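Local coordinates for cobalamin (Vitamin B12) biosynthesis CbiX protein (Marinobacter aquaeolei, PDB 3LYH), which probably acts as a metal-binding lyase of the chelatase clan, and is named for a presumed part in cobalamin (vitamin B12) biosynthesis, at residues 6-11 and 36-41; 23-28 and 40-45; 48-53 and 87-92; 64-69 and 96-101. All blocks are in the same frame, centred on the assembly; numbering follows the deposited sequence.

Interaction 1 (6-11 and 36-41); sequences HQIILL and ENAAIA
Asn37 leads into strand 38-41, which pairs in parallel with strand 6-11. Its carbonyl O accepts from Ile8 N at 2.8 Å. A water links the His6 backbone to the Asn37 side chain, donating to His6 O and accepting from Asn37 ND2. The side chain of Gln7 bends at chi2 (75°), which brings its amide back against the Asn37 backbone. The two side-chain amides are turned 64° apart. An alanine at Gln7 would remove this amide and is likely to leave a gap beside the Asn37 backbone. Ala38 sets its CB 4.0 Å from CB of Ile8. Ala39 bonds through both its N and its O: N donates to Ile8 O at 3.0 Å, and O accepts from Leu10 N at 2.8 Å. Ile40 lays CG1 3.4 Å from Leu10 O. Ala41 N then donates to Leu10 O at 2.8 Å, with an N-H...O angle of 164°. The CB of Ala41 meets CG2 of Ile9 at 3.6 Å, on the face that helix 50-59 packs against. These direct hydrogen bonds run from backbone to backbone, so they do not depend on side-chain identity; the side chains add apolar contacts such as Ile9 to Ala41.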
loop_
_atom_site.group_PDB
_atom_site.type_symbol
_atom_site.label_atom_id
_atom_site.label_comp_id
_atom_site.label_asym_id
_atom_site.label_seq_id
_atom_site.Cartn_x
_atom_site.Cartn_y
_atom_site.Cartn_z
ATOM N N HIS B 6 -25.008 -2.935 -2.796
ATOM C CA HIS B 6 -23.936 -2.082 -3.274
ATOM C C HIS B 6 -22.647 -2.885 -3.368
ATOM O O HIS B 6 -22.138 -3.442 -2.363
ATOM C CB HIS B 6 -23.766 -0.917 -2.329
ATOM C CG HIS B 6 -23.008 0.217 -2.919
ATOM N ND1 HIS B 6 -23.639 1.307 -3.483
ATOM C CD2 HIS B 6 -21.680 0.423 -3.066
ATOM C CE1 HIS B 6 -22.721 2.141 -3.942
ATOM N NE2 HIS B 6 -21.528 1.634 -3.682
ATOM N N GLN B 7 -22.120 -2.969 -4.583
ATOM C CA GLN B 7 -20.931 -3.797 -4.831
ATOM C C GLN B 7 -19.709 -2.977 -4.548
ATOM O O GLN B 7 -19.582 -1.886 -5.072
ATOM C CB GLN B 7 -20.884 -4.250 -6.289
ATOM C CG GLN B 7 -19.625 -5.054 -6.677
ATOM C CD GLN B 7 -19.600 -6.506 -6.170
ATOM O OE1 GLN B 7 -18.527 -7.035 -5.790
ATOM N NE2 GLN B 7 -20.748 -7.165 -6.206
ATOM N N ILE B 8 -18.805 -3.504 -3.736
ATOM C CA ILE B 8 -17.482 -2.929 -3.560
ATOM C C ILE B 8 -16.521 -3.660 -4.499
ATOM O O ILE B 8 -16.490 -4.882 -4.561
ATOM C CB ILE B 8 -16.991 -3.102 -2.112
ATOM C CG1 ILE B 8 -17.799 -2.221 -1.152
ATOM C CG2 ILE B 8 -15.476 -2.822 -1.994
ATOM C CD1 ILE B 8 -17.363 -0.716 -1.202
ATOM N N ILE B 9 -15.744 -2.884 -5.241
ATOM C CA ILE B 9 -14.648 -3.384 -6.055
ATOM C C ILE B 9 -13.364 -2.821 -5.474
ATOM O O ILE B 9 -13.162 -1.591 -5.488
ATOM C CB ILE B 9 -14.780 -2.991 -7.542
ATOM C CG1 ILE B 9 -16.094 -3.518 -8.067
ATOM C CG2 ILE B 9 -13.632 -3.627 -8.362
ATOM C CD1 ILE B 9 -16.429 -3.137 -9.526
ATOM N N LEU B 10 -12.510 -3.706 -4.977
ATOM C CA LEU B 10 -11.156 -3.343 -4.515
ATOM C C LEU B 10 -10.282 -3.377 -5.726
ATOM O O LEU B 10 -10.141 -4.434 -6.329
ATOM C CB LEU B 10 -10.625 -4.269 -3.435
ATOM C CG LEU B 10 -11.465 -4.390 -2.178
ATOM C CD1 LEU B 10 -10.875 -5.347 -1.134
ATOM C CD2 LEU B 10 -11.770 -3.068 -1.574
ATOM N N LEU B 11 -9.717 -2.231 -6.108
ATOM C CA LEU B 11 -9.008 -2.109 -7.387
ATOM C C LEU B 11 -7.517 -2.037 -7.194
ATOM O O LEU B 11 -7.029 -1.112 -6.576
ATOM C CB LEU B 11 -9.479 -0.913 -8.210
ATOM C CG LEU B 11 -8.924 -0.826 -9.642
ATOM C CD1 LEU B 11 -9.426 -1.960 -10.450
ATOM C CD2 LEU B 11 -9.316 0.531 -10.283
ATOM N N GLU B 36 -20.702 -8.839 2.197
ATOM C CA GLU B 36 -21.343 -9.245 0.972
ATOM C C GLU B 36 -20.996 -8.328 -0.187
ATOM O O GLU B 36 -20.710 -7.133 -0.008
ATOM C CB GLU B 36 -22.851 -9.334 1.160
ATOM C CG GLU B 36 -23.302 -10.339 2.220
ATOM C CD GLU B 36 -22.832 -11.749 1.922
ATOM O OE1 GLU B 36 -22.950 -12.190 0.754
ATOM O OE2 GLU B 36 -22.332 -12.429 2.828
ATOM N N ASN B 37 -20.965 -8.898 -1.392
ATOM C CA ASN B 37 -20.844 -8.098 -2.630
ATOM C C ASN B 37 -19.569 -7.262 -2.649
ATOM O O ASN B 37 -19.601 -6.028 -2.851
ATOM C CB ASN B 37 -22.062 -7.220 -2.843
ATOM C CG ASN B 37 -23.361 -8.017 -2.751
ATOM O OD1 ASN B 37 -23.497 -9.041 -3.418
ATOM N ND2 ASN B 37 -24.296 -7.577 -1.883
ATOM N N ALA B 38 -18.450 -7.932 -2.370
ATOM C CA ALA B 38 -17.137 -7.297 -2.435
ATOM C C ALA B 38 -16.174 -8.208 -3.205
ATOM O O ALA B 38 -16.202 -9.407 -3.035
ATOM C CB ALA B 38 -16.625 -6.914 -0.988
ATOM N N ALA B 39 -15.372 -7.607 -4.099
ATOM C CA ALA B 39 -14.476 -8.392 -4.966
ATOM C C ALA B 39 -13.234 -7.583 -5.296
ATOM O O ALA B 39 -13.295 -6.333 -5.324
ATOM C CB ALA B 39 -15.194 -8.782 -6.236
ATOM N N ILE B 40 -12.137 -8.276 -5.517
ATOM C CA ILE B 40 -10.934 -7.600 -6.050
ATOM C C ILE B 40 -11.002 -7.624 -7.575
ATOM O O ILE B 40 -11.540 -8.574 -8.170
ATOM C CB ILE B 40 -9.591 -8.255 -5.594
ATOM C CG1 ILE B 40 -8.416 -7.370 -5.963
ATOM C CG2 ILE B 40 -9.437 -9.729 -6.134
ATOM C CD1 ILE B 40 -7.119 -7.712 -5.290
ATOM N N ALA B 41 -10.505 -6.545 -8.184
ATOM C CA ALA B 41 -10.334 -6.485 -9.628
ATOM C C ALA B 41 -9.000 -5.803 -9.901
ATOM O O ALA B 41 -8.465 -5.051 -9.066
ATOM C CB ALA B 41 -11.492 -5.739 -10.330
HETATM O O HOH W 1 -23.754 -4.935 -0.560
HETATM O O HOH W 2 -20.574 -4.406 -0.266
#

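Interaction 2 (23-28 and 40-45); sequences TFEKLA and IAYMEL
Ile40 and Glu25 meet where helix 23-28 lies over one face of strand 40-42. The helix runs nearly antiparallel to the strand, at 150°, with the two axes 9.4 Å apart. Ile40 loses more area here than any other residue, and each of its branches has its own neighbour. CD1 reaches the helix backbone, 3.6 Å from Phe24 O and 3.9 Å from Phe24 CB. It gets there because CG1 stands anti to the backbone N (chi1 -170°). CG2 turns to the carboxylate of Glu25, 3.5 Å from OE2. CB faces the methyl of Ala28, with Ala28 CB 4.0 Å away.

Glu25 bends at chi2, which brings its carboxylate to the strand residues. There Tyr42 OH donates to Glu25 OE2 at 2.9 Å. The hydroxyl meets OE2 on the anti side, out of the carboxylate plane, while OE2 sits at the edge of the phenol ring. The two side chains cross at about a right angle, and the carboxylate and ring planes are 49° apart. Tyr42 OH also has a weak bond to Cys21 O, one helical turn before Glu25. Phe24 turns its ring away from the strand, towards Trp20.

The contact is therefore mixed: an apolar patch of Ile40, Phe24 and Ala28 is bordered by one hydroxyl-carboxylate bond, which probably helps to fix the rotation of the Glu25 carboxylate.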
loop_
_atom_site.group_PDB
_atom_site.type_symbol
_atom_site.label_atom_id
_atom_site.label_comp_id
_atom_site.label_asym_id
_atom_site.label_seq_id
_atom_site.Cartn_x
_atom_site.Cartn_y
_atom_site.Cartn_z
ATOM N N THR B 23 -0.249 -11.326 -3.159
ATOM C CA THR B 23 -0.231 -10.330 -2.066
ATOM C C THR B 23 -1.508 -9.515 -2.075
ATOM O O THR B 23 -2.115 -9.262 -1.013
ATOM C CB THR B 23 1.049 -9.477 -2.143
ATOM O OG1 THR B 23 2.181 -10.353 -2.247
ATOM C CG2 THR B 23 1.169 -8.590 -0.883
ATOM N N PHE B 24 -1.967 -9.056 -3.239
ATOM C CA PHE B 24 -3.187 -8.284 -3.291
ATOM C C PHE B 24 -4.404 -9.112 -2.986
ATOM O O PHE B 24 -5.313 -8.639 -2.336
ATOM C CB PHE B 24 -3.326 -7.506 -4.615
ATOM C CG PHE B 24 -2.480 -6.307 -4.642
ATOM C CD1 PHE B 24 -1.209 -6.339 -5.244
ATOM C CD2 PHE B 24 -2.906 -5.135 -4.065
ATOM C CE1 PHE B 24 -0.400 -5.192 -5.224
ATOM C CE2 PHE B 24 -2.094 -4.011 -4.043
ATOM C CZ PHE B 24 -0.845 -4.067 -4.582
ATOM N N GLU B 25 -4.414 -10.359 -3.438
ATOM C CA GLU B 25 -5.563 -11.236 -3.119
ATOM C C GLU B 25 -5.684 -11.400 -1.612
ATOM O O GLU B 25 -6.786 -11.294 -1.054
ATOM C CB GLU B 25 -5.415 -12.578 -3.794
ATOM C CG GLU B 25 -5.474 -12.483 -5.311
ATOM C CD GLU B 25 -6.875 -12.452 -5.865
ATOM O OE1 GLU B 25 -7.823 -12.810 -5.126
ATOM O OE2 GLU B 25 -7.015 -12.082 -7.056
ATOM N N LYS B 26 -4.555 -11.587 -0.939
ATOM C CA LYS B 26 -4.545 -11.689 0.517
ATOM C C LYS B 26 -4.954 -10.393 1.210
ATOM O O LYS B 26 -5.655 -10.448 2.212
ATOM C CB LYS B 26 -3.193 -12.192 1.024
ATOM C CG LYS B 26 -3.198 -12.465 2.512
ATOM N N LEU B 27 -4.522 -9.236 0.681
ATOM C CA LEU B 27 -4.939 -7.921 1.190
ATOM C C LEU B 27 -6.455 -7.746 1.102
ATOM O O LEU B 27 -7.089 -7.148 1.993
ATOM C CB LEU B 27 -4.247 -6.780 0.439
ATOM C CG LEU B 27 -2.835 -6.501 0.961
ATOM C CD1 LEU B 27 -2.135 -5.660 -0.071
ATOM C CD2 LEU B 27 -2.877 -5.776 2.337
ATOM N N ALA B 28 -7.042 -8.276 0.036
ATOM C CA ALA B 28 -8.476 -8.160 -0.160
ATOM C C ALA B 28 -9.304 -9.171 0.641
ATOM O O ALA B 28 -10.519 -8.950 0.855
ATOM C CB ALA B 28 -8.791 -8.256 -1.639
ATOM N N ILE B 40 -12.137 -8.276 -5.517
ATOM C CA ILE B 40 -10.934 -7.600 -6.050
ATOM C C ILE B 40 -11.002 -7.624 -7.575
ATOM O O ILE B 40 -11.540 -8.574 -8.170
ATOM C CB ILE B 40 -9.591 -8.255 -5.594
ATOM C CG1 ILE B 40 -8.416 -7.370 -5.963
ATOM C CG2 ILE B 40 -9.437 -9.729 -6.134
ATOM C CD1 ILE B 40 -7.119 -7.712 -5.290
ATOM N N ALA B 41 -10.505 -6.545 -8.184
ATOM C CA ALA B 41 -10.334 -6.485 -9.628
ATOM C C ALA B 41 -9.000 -5.803 -9.901
ATOM O O ALA B 41 -8.465 -5.051 -9.066
ATOM C CB ALA B 41 -11.492 -5.739 -10.330
ATOM N N TYR B 42 -8.456 -6.106 -11.081
ATOM C CA TYR B 42 -7.177 -5.601 -11.511
ATOM C C TYR B 42 -7.353 -4.688 -12.745
ATOM O O TYR B 42 -8.074 -5.007 -13.676
ATOM C CB TYR B 42 -6.258 -6.762 -11.888
ATOM C CG TYR B 42 -5.927 -7.651 -10.713
ATOM C CD1 TYR B 42 -4.972 -7.255 -9.806
ATOM C CD2 TYR B 42 -6.546 -8.887 -10.542
ATOM C CE1 TYR B 42 -4.653 -8.063 -8.715
ATOM C CE2 TYR B 42 -6.228 -9.715 -9.455
ATOM C CZ TYR B 42 -5.278 -9.282 -8.559
ATOM O OH TYR B 42 -4.935 -10.056 -7.489
HETATM N N MSE B 43 -6.680 -3.558 -12.698
HETATM C CA MSE B 43 -6.716 -2.540 -13.756
HETATM C C MSE B 43 -6.217 -3.113 -15.098
HETATM O O MSE B 43 -6.746 -2.780 -16.144
HETATM C CB MSE B 43 -5.886 -1.324 -13.302
HETATM C CG MSE B 43 -6.104 0.017 -14.050
HETATM SE SE MSE B 43 -5.159 1.457 -13.147
HETATM C CE MSE B 43 -5.423 0.621 -11.496
ATOM N N GLU B 44 -5.210 -3.992 -15.038
ATOM C CA GLU B 44 -4.675 -4.643 -16.216
ATOM C C GLU B 44 -3.893 -5.888 -15.888
ATOM O O GLU B 44 -3.600 -6.143 -14.729
ATOM C CB GLU B 44 -3.718 -3.695 -16.930
ATOM C CG GLU B 44 -2.450 -3.383 -16.146
ATOM C CD GLU B 44 -2.690 -2.365 -15.091
ATOM O OE1 GLU B 44 -3.089 -1.269 -15.489
ATOM O OE2 GLU B 44 -2.520 -2.661 -13.874
ATOM N N LEU B 45 -3.492 -6.620 -16.931
ATOM C CA LEU B 45 -2.550 -7.763 -16.873
ATOM C C LEU B 45 -2.955 -9.017 -16.071
ATOM O O LEU B 45 -2.276 -10.057 -16.154
ATOM C CB LEU B 45 -1.168 -7.308 -16.414
ATOM C CG LEU B 45 -0.511 -6.194 -17.229
ATOM C CD1 LEU B 45 0.717 -5.659 -16.476
ATOM C CD2 LEU B 45 -0.149 -6.649 -18.621
#

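Interaction 3 (48-53 and 87-92); sequences PSLDTI and ERLEAE
Asp51 and Arg88 form the salt bridge between helix 50-53 and helix 87-92, with Asp51 OD2 2.7 Å from Arg88 NH2. In the conformer described, Asp51 sends CG away from its backbone N (chi1 -151°), and this carries the carboxylate across to the second helix. The carboxylate comes to the edge of the guanidinium, near its plane. The two planes are 30° apart.

Arg88 bends at chi3 (77°), and its guanidinium turns back along its own helix to Glu92. It grips Glu92 side-on, with two nitrogens on one oxygen: NE lies 3.1 Å and NH2 2.9 Å from Glu92 OE1. Both bonds stay in the guanidinium plane. Glu92 reaches them with an extended chain. NH2 thus serves two carboxylates at once. These come close to each other, with Asp51 OD2 3.4 Å from Glu92 OE2. The positive guanidinium probably offsets that repulsion. Asp51 OD2 has another partner in His93 NE2, which follows directly after Glu92.

Under the charged cluster, Leu89 points its side chain at the first helix. Its CD1 branch faces Leu50, where the modelled spacing is too short to be trusted, and its CD2 branch lies beside Asp51. At the start of helix 50-53, Ser49 is the N-cap, and its OG accepts from Thr52 N at 3.1 Å.

Both helices belong to connections of the parallel sheet. Leu50 continues inward onto Ile9 and Leu11 of strand 6-12. Leu89 touches Ile97 of strand 96-99. Arg88 and Glu92 are exposed, and their salt bridges lie at the outer margin of this helix pair.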
loop_
_atom_site.group_PDB
_atom_site.type_symbol
_atom_site.label_atom_id
_atom_site.label_comp_id
_atom_site.label_asym_id
_atom_site.label_seq_id
_atom_site.Cartn_x
_atom_site.Cartn_y
_atom_site.Cartn_z
ATOM N N PRO B 48 -9.551 -11.133 -12.263
ATOM C CA PRO B 48 -10.585 -10.513 -13.084
ATOM C C PRO B 48 -10.379 -9.018 -13.282
ATOM O O PRO B 48 -9.887 -8.308 -12.395
ATOM C CB PRO B 48 -11.867 -10.784 -12.300
ATOM C CG PRO B 48 -11.408 -10.800 -10.907
ATOM C CD PRO B 48 -9.964 -11.206 -10.859
ATOM N N SER B 49 -10.748 -8.554 -14.471
ATOM C CA SER B 49 -10.720 -7.157 -14.824
ATOM C C SER B 49 -11.915 -6.476 -14.172
ATOM O O SER B 49 -12.831 -7.145 -13.666
ATOM C CB SER B 49 -10.852 -6.982 -16.346
ATOM O OG SER B 49 -12.106 -7.482 -16.787
ATOM N N LEU B 50 -11.911 -5.154 -14.215
ATOM C CA LEU B 50 -13.082 -4.361 -13.767
ATOM C C LEU B 50 -14.352 -4.680 -14.578
ATOM O O LEU B 50 -15.453 -4.772 -14.027
ATOM C CB LEU B 50 -12.733 -2.871 -13.806
ATOM C CG LEU B 50 -13.439 -1.831 -12.960
ATOM C CD1 LEU B 50 -13.261 -2.123 -11.492
ATOM C CD2 LEU B 50 -12.826 -0.482 -13.275
ATOM N N ASP B 51 -14.195 -4.857 -15.897
ATOM C CA ASP B 51 -15.332 -5.203 -16.714
ATOM C C ASP B 51 -15.936 -6.534 -16.274
ATOM O O ASP B 51 -17.151 -6.634 -16.197
ATOM C CB ASP B 51 -14.992 -5.234 -18.213
ATOM C CG ASP B 51 -16.190 -4.901 -19.066
ATOM O OD1 ASP B 51 -16.917 -5.825 -19.468
ATOM O OD2 ASP B 51 -16.414 -3.704 -19.307
ATOM N N THR B 52 -15.087 -7.530 -15.958
ATOM C CA THR B 52 -15.559 -8.847 -15.542
ATOM C C THR B 52 -16.323 -8.809 -14.241
ATOM O O THR B 52 -17.361 -9.444 -14.121
ATOM C CB THR B 52 -14.389 -9.862 -15.447
ATOM O OG1 THR B 52 -13.911 -10.125 -16.762
ATOM C CG2 THR B 52 -14.837 -11.164 -14.792
ATOM N N ILE B 53 -15.826 -8.041 -13.274
ATOM C CA ILE B 53 -16.535 -7.893 -12.014
ATOM C C ILE B 53 -17.855 -7.133 -12.195
ATOM O O ILE B 53 -18.891 -7.485 -11.595
ATOM C CB ILE B 53 -15.636 -7.241 -10.943
ATOM C CG1 ILE B 53 -14.417 -8.113 -10.645
ATOM C CG2 ILE B 53 -16.433 -6.978 -9.627
ATOM C CD1 ILE B 53 -14.734 -9.548 -10.190
ATOM N N GLU B 87 -16.143 5.781 -16.545
ATOM C CA GLU B 87 -17.102 6.344 -17.481
ATOM C C GLU B 87 -17.485 5.338 -18.563
ATOM O O GLU B 87 -18.649 5.208 -18.881
ATOM C CB GLU B 87 -16.596 7.658 -18.093
ATOM C CG GLU B 87 -17.541 8.339 -19.111
ATOM C CD GLU B 87 -18.880 8.872 -18.481
ATOM O OE1 GLU B 87 -18.894 9.478 -17.350
ATOM O OE2 GLU B 87 -19.922 8.682 -19.162
ATOM N N ARG B 88 -16.511 4.603 -19.094
ATOM C CA ARG B 88 -16.765 3.616 -20.151
ATOM C C ARG B 88 -17.619 2.457 -19.621
ATOM O O ARG B 88 -18.548 2.001 -20.292
ATOM C CB ARG B 88 -15.447 3.067 -20.700
ATOM C CG ARG B 88 -15.540 2.540 -22.119
ATOM C CD ARG B 88 -14.527 1.436 -22.387
ATOM N NE ARG B 88 -14.995 0.188 -21.783
ATOM C CZ ARG B 88 -14.473 -0.434 -20.720
ATOM N NH1 ARG B 88 -13.386 0.017 -20.076
ATOM N NH2 ARG B 88 -15.057 -1.548 -20.295
ATOM N N LEU B 89 -17.293 1.984 -18.421
ATOM C CA LEU B 89 -18.029 0.844 -17.831
ATOM C C LEU B 89 -19.467 1.211 -17.514
ATOM O O LEU B 89 -20.380 0.384 -17.687
ATOM C CB LEU B 89 -17.364 0.368 -16.548
ATOM C CG LEU B 89 -15.969 -0.244 -16.659
ATOM C CD1 LEU B 89 -15.246 -0.180 -15.341
ATOM C CD2 LEU B 89 -16.119 -1.663 -17.138
ATOM N N GLU B 90 -19.655 2.414 -16.989
ATOM C CA GLU B 90 -20.974 2.947 -16.696
ATOM C C GLU B 90 -21.834 3.016 -17.939
ATOM O O GLU B 90 -23.002 2.692 -17.880
ATOM C CB GLU B 90 -20.902 4.337 -16.068
ATOM C CG GLU B 90 -20.345 4.379 -14.635
ATOM C CD GLU B 90 -20.372 5.763 -14.051
ATOM O OE1 GLU B 90 -19.952 6.715 -14.744
ATOM O OE2 GLU B 90 -20.813 5.925 -12.906
ATOM N N ALA B 91 -21.267 3.455 -19.058
ATOM C CA ALA B 91 -22.029 3.515 -20.332
ATOM C C ALA B 91 -22.264 2.139 -20.947
ATOM O O ALA B 91 -23.363 1.820 -21.366
ATOM C CB ALA B 91 -21.315 4.425 -21.316
ATOM N N GLU B 92 -21.220 1.326 -21.003
ATOM C CA GLU B 92 -21.296 -0.031 -21.537
ATOM C C GLU B 92 -22.262 -0.917 -20.738
ATOM O O GLU B 92 -22.969 -1.721 -21.327
ATOM C CB GLU B 92 -19.889 -0.636 -21.594
ATOM C CG GLU B 92 -19.765 -2.032 -22.161
ATOM C CD GLU B 92 -18.314 -2.548 -22.143
ATOM O OE1 GLU B 92 -17.366 -1.723 -22.050
ATOM O OE2 GLU B 92 -18.128 -3.786 -22.227
#

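Interaction 4 (64-69 and 96-101); sequences QFTVVP and TIRLAE
Strands 64-69 and 96-99 form one side of the four-stranded parallel sheet of this alpha/beta chelatase-type domain, and 96-99 is the outermost strand within the chain. The pairing starts at Phe65 N, which donates to Thr96 O at 2.9 Å. Phe65 O takes Arg98 N at 3.0 Å. Val67 N then bonds to Arg98 O, and Ala100 N closes the series on Val67 O at 2.8 Å.

Side chains of the two strands alternate between the faces. On one, Phe65 lies beside Ile97, with Phe65 CB 3.9 Å from Ile97 CG1. Further along, Val67 CG2 presses on Ile97 CG2 at 3.5 Å, a tight fit. Leu99 CD1 reaches forward to Pro69 CG at 4.0 Å.

On the other face, Thr66 and Arg98 lie side by side and point the same way. The methyl CG2 of Thr66 sits over one face of the Arg98 guanidinium, 3.6 Å from NH2. Arg98 bends at chi3 (78°), which turns the guanidinium over that methyl. NH2 goes on to Glu120 and Ser124 of the second subunit. A leucine in place of Arg98 would probably leave that Glu120 without its positive mate and the Thr66 methyl without its flat cover.

Thr66 OG1 bonds to His6 NE2, on the next strand of the sheet, and to Ser124 of the second subunit. The face bearing Phe65 and Ile97 is packed by helices: Phe65 meets Val54 and Ala57 of helix 50-59, while Ile97 and Leu99 meet helix 78-93.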
loop_
_atom_site.group_PDB
_atom_site.type_symbol
_atom_site.label_atom_id
_atom_site.label_comp_id
_atom_site.label_asym_id
_atom_site.label_seq_id
_atom_site.Cartn_x
_atom_site.Cartn_y
_atom_site.Cartn_z
ATOM N N GLN B 64 -25.215 -0.568 -8.511
ATOM C CA GLN B 64 -24.503 0.505 -7.786
ATOM C C GLN B 64 -23.182 -0.084 -7.289
ATOM O O GLN B 64 -23.156 -1.168 -6.678
ATOM C CB GLN B 64 -25.303 1.008 -6.579
ATOM C CG GLN B 64 -26.649 1.681 -6.924
ATOM C CD GLN B 64 -26.500 3.054 -7.535
ATOM O OE1 GLN B 64 -25.494 3.742 -7.320
ATOM N NE2 GLN B 64 -27.517 3.473 -8.301
ATOM N N PHE B 65 -22.090 0.618 -7.594
ATOM C CA PHE B 65 -20.741 0.166 -7.292
ATOM C C PHE B 65 -19.965 1.280 -6.627
ATOM O O PHE B 65 -20.239 2.449 -6.878
ATOM C CB PHE B 65 -20.001 -0.228 -8.588
ATOM C CG PHE B 65 -20.639 -1.368 -9.321
ATOM C CD1 PHE B 65 -21.767 -1.149 -10.117
ATOM C CD2 PHE B 65 -20.081 -2.643 -9.306
ATOM C CE1 PHE B 65 -22.385 -2.223 -10.796
ATOM C CE2 PHE B 65 -20.658 -3.703 -9.978
ATOM C CZ PHE B 65 -21.817 -3.499 -10.748
ATOM N N THR B 66 -18.987 0.898 -5.817
ATOM C CA THR B 66 -17.959 1.813 -5.321
ATOM C C THR B 66 -16.622 1.110 -5.529
ATOM O O THR B 66 -16.441 -0.010 -5.076
ATOM C CB THR B 66 -18.151 2.211 -3.852
ATOM O OG1 THR B 66 -19.417 2.899 -3.735
ATOM C CG2 THR B 66 -17.012 3.114 -3.338
ATOM N N VAL B 67 -15.757 1.774 -6.282
ATOM C CA VAL B 67 -14.349 1.368 -6.481
ATOM C C VAL B 67 -13.505 1.970 -5.401
ATOM O O VAL B 67 -13.470 3.206 -5.243
ATOM C CB VAL B 67 -13.851 1.789 -7.871
ATOM C CG1 VAL B 67 -12.368 1.486 -8.044
ATOM C CG2 VAL B 67 -14.658 1.056 -8.984
ATOM N N VAL B 68 -12.854 1.092 -4.641
ATOM C CA VAL B 68 -11.908 1.471 -3.557
ATOM C C VAL B 68 -10.491 1.106 -4.079
ATOM O O VAL B 68 -10.135 -0.090 -4.126
ATOM C CB VAL B 68 -12.168 0.724 -2.244
ATOM C CG1 VAL B 68 -11.172 1.158 -1.160
ATOM C CG2 VAL B 68 -13.603 0.952 -1.741
ATOM N N PRO B 69 -9.699 2.138 -4.481
ATOM C CA PRO B 69 -8.346 1.831 -4.976
ATOM C C PRO B 69 -7.413 1.292 -3.905
ATOM O O PRO B 69 -7.215 1.923 -2.871
ATOM C CB PRO B 69 -7.863 3.153 -5.557
ATOM C CG PRO B 69 -9.064 3.968 -5.767
ATOM C CD PRO B 69 -9.987 3.561 -4.637
ATOM N N THR B 96 -23.958 2.786 -12.166
ATOM C CA THR B 96 -23.417 3.938 -11.433
ATOM C C THR B 96 -22.245 3.438 -10.566
ATOM O O THR B 96 -22.409 2.505 -9.770
ATOM C CB THR B 96 -24.473 4.604 -10.562
ATOM O OG1 THR B 96 -25.577 4.982 -11.395
ATOM C CG2 THR B 96 -23.928 5.881 -9.873
ATOM N N ILE B 97 -21.076 4.041 -10.758
ATOM C CA ILE B 97 -19.849 3.649 -10.060
ATOM C C ILE B 97 -19.204 4.878 -9.442
ATOM O O ILE B 97 -18.768 5.767 -10.174
ATOM C CB ILE B 97 -18.834 2.960 -11.008
ATOM C CG1 ILE B 97 -19.491 1.862 -11.826
ATOM C CG2 ILE B 97 -17.536 2.479 -10.258
ATOM C CD1 ILE B 97 -18.617 1.353 -13.011
ATOM N N ARG B 98 -19.167 4.916 -8.106
ATOM C CA ARG B 98 -18.451 5.935 -7.373
ATOM C C ARG B 98 -16.991 5.517 -7.264
ATOM O O ARG B 98 -16.702 4.360 -7.038
ATOM C CB ARG B 98 -19.030 6.108 -5.983
ATOM C CG ARG B 98 -18.340 7.174 -5.185
ATOM C CD ARG B 98 -19.123 7.575 -3.922
ATOM N NE ARG B 98 -19.003 6.628 -2.817
ATOM C CZ ARG B 98 -17.975 6.573 -1.954
ATOM N NH1 ARG B 98 -16.928 7.406 -2.055
ATOM N NH2 ARG B 98 -17.999 5.677 -0.975
ATOM N N LEU B 99 -16.092 6.478 -7.403
ATOM C CA LEU B 99 -14.663 6.262 -7.220
ATOM C C LEU B 99 -14.281 6.832 -5.855
ATOM O O LEU B 99 -14.316 8.047 -5.645
ATOM C CB LEU B 99 -13.902 6.937 -8.371
ATOM C CG LEU B 99 -12.377 6.961 -8.256
ATOM C CD1 LEU B 99 -11.891 5.515 -8.103
ATOM C CD2 LEU B 99 -11.728 7.673 -9.405
ATOM N N ALA B 100 -14.001 5.952 -4.891
ATOM C CA ALA B 100 -13.532 6.360 -3.579
ATOM C C ALA B 100 -12.078 6.817 -3.633
ATOM O O ALA B 100 -11.361 6.506 -4.596
ATOM C CB ALA B 100 -13.703 5.199 -2.596
ATOM N N GLU B 101 -11.636 7.556 -2.601
ATOM C CA GLU B 101 -10.222 7.902 -2.441
ATOM C C GLU B 101 -9.385 6.609 -2.296
ATOM O O GLU B 101 -9.886 5.612 -1.783
ATOM C CB GLU B 101 -10.012 8.866 -1.234
ATOM C CG GLU B 101 -10.165 8.223 0.164
ATOM C CD GLU B 101 -10.079 9.195 1.366
ATOM O OE1 GLU B 101 -9.900 10.419 1.111
ATOM O OE2 GLU B 101 -10.212 8.705 2.550
#

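How the interactions relate
Interactions 1 and 4 lie in one parallel sheet, with centres 9 Å apart. Strands 6-12 and 64-69 join them through backbone bonds such as Ile9 O to Val68 N at 2.8 Å. Interaction 2 shares Ile40 and Ala41 with interaction 1 and places helix 18-34 on the face bearing Leu10, where Leu10 CD1 meets Ala28 CB at 3.6 Å. Interaction 3 lies on the opposite face: Ile9 CG2 touches Leu50 CD1 at 3.5 Å. It also meets interaction 4, where Glu90 OE2 is 2.9 Å from Ile97 N. Interactions 2 and 4 do not touch; their nearest atoms are about 7 Å apart. Interactions 1, 2 and 4 also reach the second subunit.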